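Local coordinates for protein cyclohexadienyl dehydratase (Synthetic construct, PDB 5JOS) that probably catalyses the dehydration and decarboxylation of prephenate and of arogenate in phenylalanine biosynthesis, as a reconstructed ancestral enzyme with a periplasmic binding protein fold, at residues 113-118 with 194-199; 135-140 with 173-178; 166-171 with 190-195. All blocks are in the same frame, centred on the assembly; numbering follows the deposited sequence.

Contact 1: 113-118 with 194-199. With NA (sodium ion), chain B.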
loop_
_atom_site.group_PDB
_atom_site.type_symbol
_atom_site.label_atom_id
_atom_site.label_comp_id
_atom_site.label_asym_id
_atom_site.label_seq_id
_atom_site.Cartn_x
_atom_site.Cartn_y
_atom_site.Cartn_z
ATOM N N PRO A 113 11.351 9.270 -0.487
ATOM C CA PRO A 113 12.375 9.951 0.313
ATOM C C PRO A 113 12.106 9.956 1.814
ATOM O O PRO A 113 10.974 10.202 2.334
ATOM C CB PRO A 113 12.318 11.373 -0.187
ATOM C CG PRO A 113 10.902 11.564 -0.624
ATOM C CD PRO A 113 10.364 10.229 -1.028
ATOM N N LEU A 114 13.182 9.821 2.508
ATOM C CA LEU A 114 13.169 9.976 3.953
ATOM C C LEU A 114 14.038 11.138 4.354
ATOM O O LEU A 114 15.203 11.224 3.934
ATOM C CB LEU A 114 13.760 8.710 4.487
ATOM C CG LEU A 114 14.000 8.609 5.998
ATOM C CD1 LEU A 114 12.682 8.380 6.636
ATOM C CD2 LEU A 114 14.952 7.435 6.264
ATOM N N VAL A 115 13.486 12.053 5.132
ATOM C CA VAL A 115 14.109 13.365 5.341
ATOM C C VAL A 115 13.979 13.721 6.802
ATOM O O VAL A 115 13.272 13.019 7.552
ATOM C CB VAL A 115 13.451 14.418 4.503
ATOM C CG1 VAL A 115 13.548 14.041 3.014
ATOM C CG2 VAL A 115 11.987 14.673 4.934
ATOM N N ARG A 116 14.658 14.751 7.262
ATOM C CA ARG A 116 14.390 15.195 8.618
ATOM C C ARG A 116 12.995 15.740 8.747
ATOM O O ARG A 116 12.421 16.302 7.797
ATOM C CB ARG A 116 15.379 16.289 9.082
ATOM C CG ARG A 116 16.765 15.730 9.269
ATOM C CD ARG A 116 17.771 16.772 9.720
ATOM N NE ARG A 116 18.046 17.693 8.638
ATOM C CZ ARG A 116 18.839 17.454 7.588
ATOM N NH1 ARG A 116 19.479 16.314 7.431
ATOM N NH2 ARG A 116 19.017 18.396 6.698
ATOM N N LYS A 117 12.480 15.591 9.959
ATOM C CA LYS A 117 11.151 16.035 10.282
ATOM C C LYS A 117 10.883 17.506 9.840
ATOM O O LYS A 117 9.905 17.804 9.170
ATOM C CB LYS A 117 10.941 15.881 11.776
ATOM C CG LYS A 117 9.800 16.696 12.312
ATOM C CD LYS A 117 8.565 15.866 12.336
ATOM C CE LYS A 117 8.226 15.640 13.780
ATOM N NZ LYS A 117 7.927 16.955 14.436
ATOM N N GLU A 118 11.708 18.419 10.273
ATOM C CA GLU A 118 11.542 19.807 9.872
ATOM C C GLU A 118 11.717 20.092 8.359
ATOM O O GLU A 118 11.423 21.173 7.919
ATOM C CB GLU A 118 12.522 20.686 10.633
ATOM C CG GLU A 118 13.979 20.523 10.190
ATOM C CD GLU A 118 14.744 19.488 10.973
ATOM O OE1 GLU A 118 14.111 18.505 11.488
ATOM O OE2 GLU A 118 15.989 19.672 11.040
ATOM N N GLY A 194 12.947 12.345 14.706
ATOM C CA GLY A 194 13.628 13.376 13.928
ATOM C C GLY A 194 13.441 13.149 12.435
ATOM O O GLY A 194 13.950 13.887 11.631
ATOM N N LEU A 195 12.760 12.098 12.042
ATOM C CA LEU A 195 12.677 11.777 10.560
ATOM C C LEU A 195 11.221 11.724 10.109
ATOM O O LEU A 195 10.299 11.444 10.909
ATOM C CB LEU A 195 13.312 10.452 10.233
ATOM C CG LEU A 195 14.791 10.222 10.545
ATOM C CD1 LEU A 195 15.233 8.816 10.239
ATOM C CD2 LEU A 195 15.646 11.083 9.701
ATOM N N ALA A 196 11.020 12.065 8.854
ATOM C CA ALA A 196 9.737 12.004 8.206
ATOM C C ALA A 196 9.852 11.375 6.828
ATOM O O ALA A 196 10.873 11.458 6.148
ATOM C CB ALA A 196 9.168 13.402 8.074
ATOM N N ALA A 197 8.852 10.609 6.455
ATOM C CA ALA A 197 8.817 9.992 5.096
ATOM C C ALA A 197 7.888 10.834 4.293
ATOM O O ALA A 197 6.821 11.126 4.762
ATOM C CB ALA A 197 8.237 8.576 5.131
ATOM N N VAL A 198 8.223 11.204 3.083
ATOM C CA VAL A 198 7.299 12.027 2.273
ATOM C C VAL A 198 6.819 11.248 1.053
ATOM O O VAL A 198 7.626 10.860 0.259
ATOM C CB VAL A 198 8.016 13.301 1.801
ATOM C CG1 VAL A 198 7.023 14.226 1.109
ATOM C CG2 VAL A 198 8.633 14.010 2.995
ATOM N N LEU A 199 5.531 10.959 0.908
ATOM C CA LEU A 199 5.065 10.161 -0.249
ATOM C C LEU A 199 5.007 11.108 -1.468
ATOM O O LEU A 199 4.528 12.183 -1.371
ATOM C CB LEU A 199 3.728 9.458 -0.069
ATOM C CG LEU A 199 3.533 8.365 1.007
ATOM C CD1 LEU A 199 2.074 7.910 0.903
ATOM C CD2 LEU A 199 4.576 7.229 0.820
HETATM NA NA NA B . 9.218 10.274 12.879
HETATM O O HOH W 1 15.158 16.295 12.550
HETATM O O HOH W 2 7.057 10.316 12.005
HETATM O O HOH W 3 8.805 12.542 13.563
#
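G194 O is held from two sources. K117 N donates to it at 2.8 Å, coming from above the carbonyl plane, about 50° out of it. A water donates to the same oxygen and also to E118 OE1, so it links the two segments. R116 CA adds a CA-H...O contact. Further along, the strands pair antiparallel. V115 and A196 form a hydrogen-bonded pair: V115 N gives to A196 O at 2.9 Å, and A196 N returns to V115 O at 2.8 Å. V198 N closes the far end on P113 O at 3.0 Å, nearly straight. L114 with A197 and R116 with L195 are the non-hydrogen-bonded pairs.

The side chains divide between the two faces of the sheet. On the face of V115 and A196, V115 CG2 meets V198 CG2 at 3.9 Å. With CG1 anti to the carbonyl carbon (chi1 -59°), V115 CG2 falls between the backbone N and that carbon and comes close to A196 O. The P113 ring crosses the V198 side chain at about a right angle, with CG 4.2 Å from V198 CB. On the other face, L114 CD1 reaches L195 CB. Helix 166-171 and helix 182-190 cover this face through F167 and Y188. R116 points away from the pairing, and its NH1 donates to A175 O and V170 O.

Strand 195-197 is one of the two outermost strands of the mixed sheet. This is probably the antiparallel edge of the sheet in one lobe of the periplasmic binding protein fold. L195 O binds the sodium ion at 2.5 Å, together with H192 O, A189 O and two waters. Main-chain bonds carry the polar chemistry between the strands, while one carbonyl at the start of the edge strand serves the metal.

Contact 2: 135-140 with 173-178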
loop_
_atom_site.group_PDB
_atom_site.type_symbol
_atom_site.label_atom_id
_atom_site.label_comp_id
_atom_site.label_asym_id
_atom_site.label_seq_id
_atom_site.Cartn_x
_atom_site.Cartn_y
_atom_site.Cartn_z
ATOM N N ARG A 135 21.933 16.847 -0.258
ATOM C CA ARG A 135 22.774 15.680 -0.080
ATOM C C ARG A 135 21.928 14.403 -0.022
ATOM O O ARG A 135 21.169 14.152 0.948
ATOM C CB ARG A 135 23.685 15.820 1.157
ATOM C CG ARG A 135 24.753 16.910 0.990
ATOM C CD ARG A 135 25.345 17.322 2.338
ATOM N NE ARG A 135 24.217 17.610 3.245
ATOM C CZ ARG A 135 24.283 17.741 4.576
ATOM N NH1 ARG A 135 25.431 17.635 5.203
ATOM N NH2 ARG A 135 23.190 17.977 5.292
ATOM N N VAL A 136 22.064 13.612 -1.080
ATOM C CA VAL A 136 21.329 12.408 -1.270
ATOM C C VAL A 136 22.138 11.215 -0.930
ATOM O O VAL A 136 23.288 11.119 -1.321
ATOM C CB VAL A 136 20.894 12.270 -2.732
ATOM C CG1 VAL A 136 20.251 10.922 -3.008
ATOM C CG2 VAL A 136 19.867 13.339 -3.043
ATOM N N ALA A 137 21.519 10.343 -0.152
ATOM C CA ALA A 137 22.200 9.164 0.380
ATOM C C ALA A 137 21.609 7.916 -0.150
ATOM O O ALA A 137 20.402 7.766 -0.115
ATOM C CB ALA A 137 22.138 9.129 1.887
ATOM N N VAL A 138 22.457 7.014 -0.673
ATOM C CA VAL A 138 21.948 5.741 -1.103
ATOM C C VAL A 138 22.955 4.648 -0.799
ATOM O O VAL A 138 24.171 4.917 -0.656
ATOM C CB VAL A 138 21.684 5.704 -2.603
ATOM C CG1 VAL A 138 20.669 6.745 -3.014
ATOM C CG2 VAL A 138 22.980 5.916 -3.350
ATOM N N ASN A 139 22.468 3.403 -0.761
ATOM C CA ASN A 139 23.356 2.246 -0.742
ATOM C C ASN A 139 23.792 1.916 -2.152
ATOM O O ASN A 139 23.134 2.288 -3.100
ATOM C CB ASN A 139 22.666 1.035 -0.092
ATOM C CG ASN A 139 21.382 0.650 -0.819
ATOM O OD1 ASN A 139 20.507 1.484 -1.063
ATOM N ND2 ASN A 139 21.311 -0.553 -1.242
ATOM N N PRO A 140 24.893 1.168 -2.305
ATOM C CA PRO A 140 25.371 0.866 -3.607
ATOM C C PRO A 140 24.621 -0.244 -4.281
ATOM O O PRO A 140 24.220 -1.218 -3.657
ATOM C CB PRO A 140 26.813 0.333 -3.383
ATOM C CG PRO A 140 26.980 0.225 -1.916
ATOM C CD PRO A 140 25.671 0.493 -1.254
ATOM N N GLY A 173 22.013 14.991 10.288
ATOM C CA GLY A 173 22.307 16.206 9.498
ATOM C C GLY A 173 23.518 16.050 8.598
ATOM O O GLY A 173 24.032 17.041 8.028
ATOM N N ARG A 174 23.963 14.814 8.427
ATOM C CA ARG A 174 25.087 14.560 7.557
ATOM C C ARG A 174 24.654 14.262 6.136
ATOM O O ARG A 174 25.484 14.098 5.296
ATOM C CB ARG A 174 26.032 13.467 8.145
ATOM C CG ARG A 174 26.740 13.887 9.472
ATOM C CD ARG A 174 27.711 12.803 10.009
ATOM N NE ARG A 174 27.005 11.549 10.339
ATOM C CZ ARG A 174 26.529 11.231 11.543
ATOM N NH1 ARG A 174 26.674 12.039 12.569
ATOM N NH2 ARG A 174 25.886 10.091 11.729
ATOM N N ALA A 175 23.351 14.057 5.885
ATOM C CA ALA A 175 22.792 13.956 4.541
ATOM C C ALA A 175 21.423 14.543 4.686
ATOM O O ALA A 175 20.913 14.705 5.816
ATOM C CB ALA A 175 22.670 12.520 4.124
ATOM N N ASP A 176 20.788 14.789 3.581
ATOM C CA ASP A 176 19.472 15.461 3.587
ATOM C C ASP A 176 18.278 14.591 3.182
ATOM O O ASP A 176 17.140 14.832 3.630
ATOM C CB ASP A 176 19.503 16.580 2.549
ATOM C CG ASP A 176 20.488 17.687 2.935
ATOM O OD1 ASP A 176 20.465 18.025 4.118
ATOM O OD2 ASP A 176 21.322 18.119 2.136
ATOM N N VAL A 177 18.521 13.654 2.271
ATOM C CA VAL A 177 17.447 12.797 1.733
ATOM C C VAL A 177 17.993 11.408 1.472
ATOM O O VAL A 177 18.941 11.255 0.698
ATOM C CB VAL A 177 16.982 13.315 0.375
ATOM C CG1 VAL A 177 15.899 12.384 -0.210
ATOM C CG2 VAL A 177 16.481 14.781 0.420
ATOM N N MET A 178 17.377 10.380 2.084
ATOM C CA MET A 178 17.725 8.997 1.807
ATOM C C MET A 178 16.668 8.459 0.870
ATOM O O MET A 178 15.502 8.678 1.126
ATOM C CB MET A 178 17.751 8.176 3.107
ATOM C CG MET A 178 17.978 6.700 2.825
ATOM S SD MET A 178 17.846 5.881 4.420
ATOM C CE MET A 178 17.971 4.188 3.854
#
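R135 and D176 meet through both backbone and side chain. The guanidinium grips the carboxylate side-on with two nitrogens. NE donates to D176 OD2 at 3.1 Å and NH2 to OD1 at 3.0 Å. Both oxygens lie close to the guanidinium plane, but both are met from above the carboxylate plane, and the two planes stand 51° apart. OD2 takes a second bond from R135 N at 2.8 Å, on its anti side. D176 CG lies beside its own backbone N (chi1 -66°), with the carboxylate toward the start of strand 135-138. R135 NH2 also donates to G173 O at 3.0 Å, from above that carbonyl plane; the bond from NH1 to the same oxygen is weak. One guanidinium face lies over the R174-A175 peptide, offset toward the rim. R135 bends at chi3 (-50°) to make this approach.

The backbone adds further bonds. R135 O accepts two donors, D176 N at 2.7 Å and V177 N at 3.0 Å. A137 N then bonds to V177 O at 2.9 Å. V136 pairs with V177 and A137 with M178 in parallel register. Helix 166-171 precedes strand 177-181 in the chain and packs on the sheet through I166 and V170. The arrangement belongs to the alpha/beta sheet of a periplasmic binding protein lobe. G173, the first residue after that helix, has the positive phi of a Schellman motif; its carbonyl is the one R135 meets.

Apolar contact is small: A137 CB meets A175 CB at 4.1 Å, on the face of A137 and M178, which I166 of helix 166-171 covers. Further out, D176 OD1 has a second cationic partner in R116 NH2. Two arginines round this buried carboxylate would be expected to favour its charged form. R174 turns outward to E169.

Contact 3: 166-171 with 190-195. With NA (sodium ion), chain B.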
loop_
_atom_site.group_PDB
_atom_site.type_symbol
_atom_site.label_atom_id
_atom_site.label_comp_id
_atom_site.label_asym_id
_atom_site.label_seq_id
_atom_site.Cartn_x
_atom_site.Cartn_y
_atom_site.Cartn_z
ATOM N N ILE A 166 22.005 4.445 7.104
ATOM C CA ILE A 166 21.914 5.669 6.342
ATOM C C ILE A 166 20.886 6.575 6.898
ATOM O O ILE A 166 21.052 7.782 6.826
ATOM C CB ILE A 166 21.634 5.329 4.873
ATOM C CG1 ILE A 166 22.754 4.428 4.323
ATOM C CG2 ILE A 166 21.620 6.572 4.033
ATOM C CD1 ILE A 166 22.410 3.779 2.979
ATOM N N PHE A 167 19.820 6.005 7.488
ATOM C CA PHE A 167 18.757 6.846 8.021
ATOM C C PHE A 167 19.281 7.811 9.092
ATOM O O PHE A 167 18.798 8.920 9.261
ATOM C CB PHE A 167 17.591 6.000 8.555
ATOM C CG PHE A 167 17.898 5.236 9.777
ATOM C CD1 PHE A 167 17.650 5.774 10.994
ATOM C CD2 PHE A 167 18.446 3.979 9.708
ATOM C CE1 PHE A 167 17.945 5.095 12.193
ATOM C CE2 PHE A 167 18.740 3.286 10.855
ATOM C CZ PHE A 167 18.500 3.829 12.112
ATOM N N GLN A 168 20.261 7.327 9.843
ATOM C CA GLN A 168 20.862 8.084 10.907
ATOM C C GLN A 168 21.773 9.187 10.396
ATOM O O GLN A 168 21.936 10.217 11.063
ATOM C CB GLN A 168 21.648 7.119 11.794
ATOM C CG GLN A 168 22.119 7.755 13.038
ATOM C CD GLN A 168 20.990 8.455 13.795
ATOM O OE1 GLN A 168 19.950 7.833 14.099
ATOM N NE2 GLN A 168 21.189 9.763 14.091
ATOM N N GLU A 169 22.349 9.004 9.202
ATOM C CA GLU A 169 23.041 10.113 8.542
ATOM C C GLU A 169 22.084 11.252 8.249
ATOM O O GLU A 169 22.478 12.393 8.311
ATOM C CB GLU A 169 23.636 9.683 7.212
ATOM C CG GLU A 169 24.686 8.587 7.336
ATOM C CD GLU A 169 25.816 9.001 8.208
ATOM O OE1 GLU A 169 26.445 10.004 7.897
ATOM O OE2 GLU A 169 26.049 8.353 9.241
ATOM N N VAL A 170 20.853 10.943 7.812
ATOM C CA VAL A 170 19.864 11.983 7.586
ATOM C C VAL A 170 19.537 12.711 8.896
ATOM O O VAL A 170 19.577 13.911 8.954
ATOM C CB VAL A 170 18.585 11.437 6.908
ATOM C CG1 VAL A 170 17.509 12.489 6.819
ATOM C CG2 VAL A 170 18.928 10.986 5.489
ATOM N N ALA A 171 19.183 11.959 9.927
ATOM C CA ALA A 171 18.774 12.488 11.204
ATOM C C ALA A 171 19.807 13.334 11.801
ATOM O O ALA A 171 19.437 14.279 12.451
ATOM C CB ALA A 171 18.473 11.393 12.223
ATOM N N LYS A 190 8.577 6.169 11.229
ATOM C CA LYS A 190 7.767 6.011 12.402
ATOM C C LYS A 190 8.566 5.847 13.684
ATOM O O LYS A 190 8.112 6.273 14.711
ATOM C CB LYS A 190 6.697 4.971 12.272
ATOM C CG LYS A 190 7.040 3.535 12.281
ATOM C CD LYS A 190 5.719 2.747 12.277
ATOM C CE LYS A 190 5.993 1.258 12.090
ATOM N NZ LYS A 190 4.866 0.535 12.767
ATOM N N LYS A 191 9.775 5.332 13.570
ATOM C CA LYS A 191 10.548 4.894 14.735
ATOM C C LYS A 191 11.647 5.872 15.093
ATOM O O LYS A 191 12.463 5.576 15.956
ATOM C CB LYS A 191 11.149 3.474 14.451
ATOM C CG LYS A 191 10.026 2.428 14.559
ATOM C CD LYS A 191 10.576 1.013 14.842
ATOM C CE LYS A 191 9.557 0.220 15.640
ATOM N NZ LYS A 191 9.944 -1.220 15.640
ATOM N N HIS A 192 11.652 7.028 14.436
ATOM C CA HIS A 192 12.582 8.070 14.770
ATOM C C HIS A 192 11.879 9.440 14.822
ATOM O O HIS A 192 11.315 9.876 13.829
ATOM C CB HIS A 192 13.693 8.076 13.761
ATOM C CG HIS A 192 14.905 8.826 14.192
ATOM N ND1 HIS A 192 14.886 10.157 14.583
ATOM C CD2 HIS A 192 16.198 8.425 14.314
ATOM C CE1 HIS A 192 16.113 10.541 14.903
ATOM N NE2 HIS A 192 16.928 9.513 14.718
ATOM N N PRO A 193 11.915 10.143 15.966
ATOM C CA PRO A 193 11.211 11.395 16.071
ATOM C C PRO A 193 11.740 12.501 15.187
ATOM O O PRO A 193 11.102 13.526 15.040
ATOM C CB PRO A 193 11.394 11.774 17.525
ATOM C CG PRO A 193 12.708 11.124 17.917
ATOM C CD PRO A 193 12.707 9.850 17.168
ATOM N N GLY A 194 12.947 12.345 14.706
ATOM C CA GLY A 194 13.628 13.376 13.928
ATOM C C GLY A 194 13.441 13.149 12.435
ATOM O O GLY A 194 13.950 13.887 11.631
ATOM N N LEU A 195 12.760 12.098 12.042
ATOM C CA LEU A 195 12.677 11.777 10.560
ATOM C C LEU A 195 11.221 11.724 10.109
ATOM O O LEU A 195 10.299 11.444 10.909
ATOM C CB LEU A 195 13.312 10.452 10.233
ATOM C CG LEU A 195 14.791 10.222 10.545
ATOM C CD1 LEU A 195 15.233 8.816 10.239
ATOM C CD2 LEU A 195 15.646 11.083 9.701
HETATM NA NA NA B . 9.218 10.274 12.879
HETATM O O HOH W 3 8.805 12.542 13.563
HETATM O O HOH W 2 7.057 10.316 12.005
#
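H192 reaches from its turn toward helix 166-171, and its ring meets A171 and Q168. From CB the side chain runs to CG anti to the backbone N (chi1 -163°), which carries the imidazole toward the helix. ND1 accepts from G194 N within the turn at 2.9 Å, with the donor in the ring plane. CE1 and NE2 come against A171 CB, which approaches obliquely, 3.5 Å from NE2. Q168 OE1 lies at the ring edge, also 3.5 Å from NE2, a contact only. CD2 comes near F167 CE1, edge to edge.

H192 opens a type I beta turn that ends at L195, between helix 182-190 and strand 195-197. H192 O binds the sodium ion at 2.3 Å; the turn brings it beside the L195 carbonyl already on the ion. An alanine here would keep the H192 carbonyl but is likely to leave G194 N without its side-chain acceptor and open a gap beside A171.

L195 fills the space next to the ring, with CG over one face of the imidazole, toward the rim. Its methyls divide the helix surface. CD1 touches F167 CD1 at 4.0 Å, at the phenyl edge. CD2 sits against V170 CG1 at 3.7 Å and against A171 CB. F167 is itself stacked on Y188 of helix 182-190.

In the fold
Contact 2 is the buried one; contacts 1 and 3 are only partly buried and meet at the sodium site. Contacts 1 and 2 lie in the same mixed sheet, where strands 111-116 and 177-181 are neighbours, joined by L114 N to M178 O. Contact 1 pairs an antiparallel edge strand by main-chain bonds. Contact 2 joins parallel inner strands and adds a salt bridge. Contact 3 lays a helix against a turn, mostly by apolar touching. It shares G194 and L195 with contact 1. The charged pairing thus lies deep, at the start of the inner strands, while the metal is held by carbonyls at the sheet's edge.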